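PDB 6RMN: DNA mismatch repair protein MLH3 from Saccharomyces cerevisiae S288C, which takes part in DNA mismatch repair as a component of the MutLbeta heterodimer, correcting insertion-deletion loops that arise in replication, DNA damage or meiotic recombination. Local coordinates for residues B[51-56]-B[223-228]; B[59-64]-B[184-189]. One frame throughout, in Å; residues are numbered along the deposited sequence.

Both contacts lie in the C-terminal part of the protein and use helix 48-69: its first turns supply residues 51-56 to interaction 1, and the next turns supply residues 59-64 to interaction 2. The contact centres are 12 Å apart. Along the chain, 51-56 and 59-64 come first, followed by 184-189 on helix 183-196 and finally 223-228 in the loop before strand 232-234, which nests interaction 2 inside the loop closed by interaction 1. Helix 183-196 also carries Cys194, a ligand of one of the zinc ions. A single long helix therefore bears metal ligands near its start and apolar helix packing further on, joining the zinc site to the interior.

Interaction 1 of 2, residues B[51-56]-B[223-228]; sequences CDERIR and FECAHG. With ZN (zinc ion), chain D; ZN (zinc ion), chain C.
Glu53 reaches from its helix to the 223-228 loop and meets Cys225, Ala226 and His227 at a pair of zinc ions. Its CG is anti to the backbone N (chi1 -177°) and the chain continues extended, which carries the carboxylate clear of the helix backbone to span the two metals. OE1 binds the chain C zinc at 2.0 Å, while OE2 binds the chain D zinc at 2.3 Å, and the two zinc ions are 3.8 Å apart. OE2 is gripped a second time: Ala226 N donates to its anti lone pair at 2.9 Å, a bent bond with an N-H...O angle of 136°. The carboxylate is thus held at both oxygens. Two loop side chains converge on the chain D zinc, Cys225 SG at 2.4 Å and His227 ND1 at 2.2 Å. The imidazole presents its edge, near its own plane, to the carboxylate; ND1 and Glu53 OE2 come within 3.1 Å because both are ligands of that ion. Between these ligands the Ala226 methyl packs against the acidic chain, CB lying 3.7 Å from Glu53 CG. Further along, Arg54 bends at its second and third torsions, and its NE forms a salt bridge with Glu58 on the same helix. His49 and Cys194 join Glu53 at the chain C zinc, and each ion also takes a ligand from the chain of another protein, so the site sits at the subunit interface. The two-zinc centre, with ligands from the DQHA...E motif and from the Cys-X-His loop, is consistent with the endonuclease site found in the C-terminal domain of many MutL homologues.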
loop_
_atom_site.group_PDB
_atom_site.type_symbol
_atom_site.label_atom_id
_atom_site.label_comp_id
_atom_site.label_asym_id
_atom_site.label_seq_id
_atom_site.Cartn_x
_atom_site.Cartn_y
_atom_site.Cartn_z
ATOM N N CYS B 51 -13.670 -6.241 3.237
ATOM C CA CYS B 51 -13.320 -5.050 4.006
ATOM C C CYS B 51 -14.542 -4.132 4.159
ATOM O O CYS B 51 -14.907 -3.781 5.277
ATOM C CB CYS B 51 -12.162 -4.319 3.326
ATOM S SG CYS B 51 -11.681 -2.782 4.145
ATOM N N ASP B 52 -15.164 -3.753 3.033
ATOM C CA ASP B 52 -16.330 -2.882 2.973
ATOM C C ASP B 52 -17.556 -3.520 3.649
ATOM O O ASP B 52 -18.222 -2.859 4.457
ATOM C CB ASP B 52 -16.633 -2.489 1.510
ATOM C CG ASP B 52 -17.498 -1.247 1.367
ATOM O OD1 ASP B 52 -17.535 -0.420 2.329
ATOM O OD2 ASP B 52 -18.122 -1.083 0.298
ATOM N N GLU B 53 -17.815 -4.812 3.348
ATOM C CA GLU B 53 -18.904 -5.612 3.925
ATOM C C GLU B 53 -18.790 -5.681 5.456
ATOM O O GLU B 53 -19.808 -5.545 6.134
ATOM C CB GLU B 53 -18.902 -7.018 3.314
ATOM C CG GLU B 53 -20.014 -7.941 3.770
ATOM C CD GLU B 53 -19.879 -9.295 3.114
ATOM O OE1 GLU B 53 -20.131 -9.393 1.891
ATOM O OE2 GLU B 53 -19.458 -10.247 3.807
ATOM N N ARG B 54 -17.558 -5.849 5.985
ATOM C CA ARG B 54 -17.271 -5.886 7.413
ATOM C C ARG B 54 -17.628 -4.566 8.117
ATOM O O ARG B 54 -18.284 -4.584 9.171
ATOM C CB ARG B 54 -15.796 -6.228 7.669
ATOM C CG ARG B 54 -15.468 -6.349 9.156
ATOM C CD ARG B 54 -16.000 -7.665 9.648
ATOM N NE ARG B 54 -16.937 -7.516 10.741
ATOM C CZ ARG B 54 -17.515 -8.535 11.362
ATOM N NH1 ARG B 54 -17.270 -9.783 10.978
ATOM N NH2 ARG B 54 -18.347 -8.316 12.364
ATOM N N ILE B 55 -17.152 -3.439 7.553
ATOM C CA ILE B 55 -17.405 -2.090 8.070
ATOM C C ILE B 55 -18.918 -1.856 8.102
ATOM O O ILE B 55 -19.437 -1.314 9.080
ATOM C CB ILE B 55 -16.681 -0.989 7.206
ATOM C CG1 ILE B 55 -15.139 -1.161 7.232
ATOM C CG2 ILE B 55 -17.082 0.437 7.644
ATOM C CD1 ILE B 55 -14.411 -0.583 6.022
ATOM N N ARG B 56 -19.600 -2.239 7.007
ATOM C CA ARG B 56 -21.034 -2.049 6.824
ATOM C C ARG B 56 -21.865 -2.864 7.796
ATOM O O ARG B 56 -22.850 -2.339 8.308
ATOM C CB ARG B 56 -21.435 -2.305 5.367
ATOM C CG ARG B 56 -21.070 -1.151 4.452
ATOM C CD ARG B 56 -21.467 -1.421 3.016
ATOM N NE ARG B 56 -21.029 -0.343 2.117
ATOM C CZ ARG B 56 -21.724 0.763 1.860
ATOM N NH1 ARG B 56 -22.905 0.959 2.422
ATOM N NH2 ARG B 56 -21.235 1.685 1.044
ATOM N N PHE B 223 -10.885 -9.205 10.735
ATOM C CA PHE B 223 -10.235 -10.354 10.105
ATOM C C PHE B 223 -11.128 -11.259 9.275
ATOM O O PHE B 223 -10.616 -12.155 8.601
ATOM C CB PHE B 223 -9.478 -11.143 11.164
ATOM C CG PHE B 223 -8.544 -10.231 11.922
ATOM C CD1 PHE B 223 -7.491 -9.591 11.273
ATOM C CD2 PHE B 223 -8.755 -9.959 13.265
ATOM C CE1 PHE B 223 -6.644 -8.727 11.969
ATOM C CE2 PHE B 223 -7.890 -9.116 13.967
ATOM C CZ PHE B 223 -6.852 -8.492 13.310
ATOM N N GLU B 224 -12.431 -10.980 9.233
ATOM C CA GLU B 224 -13.340 -11.756 8.389
ATOM C C GLU B 224 -14.455 -10.900 7.835
ATOM O O GLU B 224 -14.707 -9.837 8.372
ATOM C CB GLU B 224 -13.868 -13.044 9.082
ATOM C CG GLU B 224 -14.683 -12.862 10.346
ATOM C CD GLU B 224 -14.850 -14.125 11.175
ATOM O OE1 GLU B 224 -13.828 -14.773 11.501
ATOM O OE2 GLU B 224 -16.009 -14.460 11.515
ATOM N N CYS B 225 -15.084 -11.337 6.733
ATOM C CA CYS B 225 -16.237 -10.671 6.118
ATOM C C CYS B 225 -17.484 -10.955 6.994
ATOM O O CYS B 225 -17.371 -11.630 8.032
ATOM C CB CYS B 225 -16.441 -11.176 4.692
ATOM S SG CYS B 225 -17.099 -12.862 4.591
ATOM N N ALA B 226 -18.673 -10.491 6.555
ATOM C CA ALA B 226 -19.921 -10.745 7.290
ATOM C C ALA B 226 -20.241 -12.246 7.448
ATOM O O ALA B 226 -20.754 -12.622 8.493
ATOM C CB ALA B 226 -21.094 -10.021 6.641
ATOM N N HIS B 227 -19.878 -13.093 6.450
ATOM C CA HIS B 227 -20.129 -14.543 6.396
ATOM C C HIS B 227 -18.992 -15.422 6.961
ATOM O O HIS B 227 -18.926 -16.612 6.653
ATOM C CB HIS B 227 -20.489 -14.972 4.956
ATOM C CG HIS B 227 -21.473 -14.051 4.297
ATOM N ND1 HIS B 227 -21.061 -12.884 3.671
ATOM C CD2 HIS B 227 -22.824 -14.108 4.261
ATOM C CE1 HIS B 227 -22.166 -12.282 3.263
ATOM N NE2 HIS B 227 -23.251 -12.979 3.591
ATOM N N GLY B 228 -18.131 -14.840 7.793
ATOM C CA GLY B 228 -17.031 -15.541 8.458
ATOM C C GLY B 228 -15.812 -15.967 7.655
ATOM O O GLY B 228 -14.956 -16.667 8.196
HETATM ZN ZN ZN D . -18.954 -12.408 3.098
HETATM ZN ZN ZN C . -20.258 -10.401 0.202
#

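Interaction 2 of 2, residues B[59-64]-B[184-189]; sequences ELFYSL and VFHEIL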
loop_
_atom_site.group_PDB
_atom_site.type_symbol
_atom_site.label_atom_id
_atom_site.label_comp_id
_atom_site.label_asym_id
_atom_site.label_seq_id
_atom_site.Cartn_x
_atom_site.Cartn_y
_atom_site.Cartn_z
ATOM N N GLU B 59 -21.738 -1.441 11.404
ATOM C CA GLU B 59 -22.563 -0.231 11.451
ATOM C C GLU B 59 -24.024 -0.633 11.611
ATOM O O GLU B 59 -24.753 -0.002 12.384
ATOM C CB GLU B 59 -22.399 0.609 10.167
ATOM C CG GLU B 59 -21.099 1.406 10.097
ATOM C CD GLU B 59 -20.685 2.034 8.770
ATOM O OE1 GLU B 59 -21.396 1.863 7.749
ATOM O OE2 GLU B 59 -19.625 2.704 8.759
ATOM N N LEU B 60 -24.454 -1.682 10.877
ATOM C CA LEU B 60 -25.833 -2.203 10.895
ATOM C C LEU B 60 -26.186 -2.808 12.243
ATOM O O LEU B 60 -27.282 -2.555 12.759
ATOM C CB LEU B 60 -26.072 -3.220 9.751
ATOM C CG LEU B 60 -26.191 -2.652 8.321
ATOM C CD1 LEU B 60 -26.256 -3.745 7.306
ATOM C CD2 LEU B 60 -27.394 -1.755 8.175
ATOM N N PHE B 61 -25.246 -3.587 12.813
ATOM C CA PHE B 61 -25.353 -4.199 14.125
ATOM C C PHE B 61 -25.443 -3.142 15.209
ATOM O O PHE B 61 -26.345 -3.217 16.046
ATOM C CB PHE B 61 -24.202 -5.186 14.378
ATOM C CG PHE B 61 -24.647 -6.615 14.179
ATOM C CD1 PHE B 61 -25.411 -7.265 15.140
ATOM C CD2 PHE B 61 -24.365 -7.289 12.999
ATOM C CE1 PHE B 61 -25.856 -8.575 14.936
ATOM C CE2 PHE B 61 -24.827 -8.592 12.789
ATOM C CZ PHE B 61 -25.567 -9.226 13.757
ATOM N N TYR B 62 -24.561 -2.122 15.156
ATOM C CA TYR B 62 -24.551 -1.015 16.110
ATOM C C TYR B 62 -25.908 -0.287 16.123
ATOM O O TYR B 62 -26.434 -0.018 17.196
ATOM C CB TYR B 62 -23.356 -0.053 15.862
ATOM C CG TYR B 62 -23.397 1.190 16.730
ATOM C CD1 TYR B 62 -22.952 1.160 18.049
ATOM C CD2 TYR B 62 -23.948 2.379 16.254
ATOM C CE1 TYR B 62 -23.046 2.283 18.873
ATOM C CE2 TYR B 62 -24.059 3.503 17.069
ATOM C CZ TYR B 62 -23.596 3.457 18.376
ATOM O OH TYR B 62 -23.691 4.572 19.182
ATOM N N SER B 63 -26.491 -0.021 14.946
ATOM C CA SER B 63 -27.804 0.619 14.822
ATOM C C SER B 63 -28.936 -0.225 15.426
ATOM O O SER B 63 -29.759 0.309 16.167
ATOM C CB SER B 63 -28.115 0.932 13.360
ATOM O OG SER B 63 -27.165 1.858 12.858
ATOM N N LEU B 64 -28.975 -1.531 15.096
ATOM C CA LEU B 64 -29.993 -2.476 15.536
ATOM C C LEU B 64 -29.989 -2.658 17.054
ATOM O O LEU B 64 -31.053 -2.625 17.674
ATOM C CB LEU B 64 -29.823 -3.836 14.797
ATOM C CG LEU B 64 -30.500 -5.096 15.400
ATOM C CD1 LEU B 64 -31.985 -5.026 15.309
ATOM C CD2 LEU B 64 -30.022 -6.352 14.714
ATOM N N VAL B 184 -32.342 -14.994 12.017
ATOM C CA VAL B 184 -33.031 -14.302 10.921
ATOM C C VAL B 184 -32.571 -12.841 10.795
ATOM O O VAL B 184 -32.495 -12.339 9.682
ATOM C CB VAL B 184 -34.576 -14.444 10.986
ATOM C CG1 VAL B 184 -35.164 -13.753 12.224
ATOM C CG2 VAL B 184 -35.233 -13.939 9.695
ATOM N N PHE B 185 -32.255 -12.173 11.920
ATOM C CA PHE B 185 -31.792 -10.793 11.901
ATOM C C PHE B 185 -30.362 -10.714 11.349
ATOM O O PHE B 185 -30.095 -9.896 10.478
ATOM C CB PHE B 185 -31.948 -10.133 13.272
ATOM C CG PHE B 185 -33.375 -9.808 13.629
ATOM C CD1 PHE B 185 -33.992 -8.674 13.131
ATOM C CD2 PHE B 185 -34.097 -10.625 14.482
ATOM C CE1 PHE B 185 -35.322 -8.379 13.463
ATOM C CE2 PHE B 185 -35.424 -10.327 14.817
ATOM C CZ PHE B 185 -36.028 -9.211 14.301
ATOM N N HIS B 186 -29.485 -11.631 11.792
ATOM C CA HIS B 186 -28.103 -11.818 11.348
ATOM C C HIS B 186 -28.058 -11.967 9.819
ATOM O O HIS B 186 -27.316 -11.245 9.151
ATOM C CB HIS B 186 -27.565 -13.108 11.981
ATOM C CG HIS B 186 -26.310 -12.946 12.762
ATOM N ND1 HIS B 186 -25.126 -12.551 12.155
ATOM C CD2 HIS B 186 -26.075 -13.194 14.070
ATOM C CE1 HIS B 186 -24.217 -12.556 13.114
ATOM N NE2 HIS B 186 -24.743 -12.928 14.288
ATOM N N GLU B 187 -28.894 -12.885 9.276
ATOM C CA GLU B 187 -29.048 -13.189 7.849
ATOM C C GLU B 187 -29.438 -11.961 7.053
ATOM O O GLU B 187 -28.819 -11.696 6.020
ATOM C CB GLU B 187 -30.063 -14.317 7.645
ATOM C CG GLU B 187 -29.538 -15.693 8.040
ATOM C CD GLU B 187 -30.533 -16.843 8.117
ATOM O OE1 GLU B 187 -31.742 -16.627 7.871
ATOM O OE2 GLU B 187 -30.090 -17.971 8.432
ATOM N N ILE B 188 -30.419 -11.178 7.555
ATOM C CA ILE B 188 -30.856 -9.936 6.905
ATOM C C ILE B 188 -29.714 -8.900 6.849
ATOM O O ILE B 188 -29.476 -8.323 5.784
ATOM C CB ILE B 188 -32.171 -9.364 7.514
ATOM C CG1 ILE B 188 -33.355 -10.366 7.325
ATOM C CG2 ILE B 188 -32.521 -8.009 6.902
ATOM C CD1 ILE B 188 -34.622 -10.076 8.163
ATOM N N LEU B 189 -28.996 -8.689 7.976
ATOM C CA LEU B 189 -27.895 -7.718 8.038
ATOM C C LEU B 189 -26.699 -8.157 7.201
ATOM O O LEU B 189 -26.088 -7.308 6.561
ATOM C CB LEU B 189 -27.470 -7.378 9.483
ATOM C CG LEU B 189 -28.544 -6.868 10.477
ATOM C CD1 LEU B 189 -27.887 -6.204 11.657
ATOM C CD2 LEU B 189 -29.548 -5.892 9.824
#
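Leu189 pushes its CD1 methyl among Leu60, Phe61 and Leu64, the central contact of an interhelical pair within the C-terminal domain, where helices 48-69 and 183-196 pack. Over these segments the N-to-C directions make an angle of 136° and the axes approach to 10.8 Å, a wide separation bridged by large side chains. The tight part is built round that methyl. With CG anti to the carbonyl carbon and beside the backbone N (chi1 -55°), Leu189 projects CD1 over one face of Phe61, 4.0 Å from the ring centroid and close to the ring normal, which makes a CH-pi contact. The same methyl meets Leu64 CD2 at 3.7 Å. Packing thins toward Phe185, whose CB is 4.5 Å from Leu64 CD2, although Met127 of helix 126-132 also touches Leu64, Phe185 and Leu189 and adds apolar contact here. The solvent side is marked by exposure and not by wider gaps: His186 and Leu60 are partly exposed, yet they touch as closely as the core. Phe61 turns its edge to the face of His186 in a T-shaped pair, with centroids 5.0 Å apart and planes at 64°. CZ is the atom that points in, lying above the middle of the imidazole and 3.7 Å from His186 CE1. Without the imidazole, as with an alanine here, the CZ edge of Phe61 would probably lose its aromatic partner and the phenyl ring be freer to turn. Phe61 is thus held from two directions, by a methyl over its face and by an imidazole at its end, and Val181 touches it as well. On the other flank, Leu60 CB lies 4.0 Å from Leu189 CD1, while Leu60 CD1 rests 3.6 Å from the backbone oxygen of Leu189.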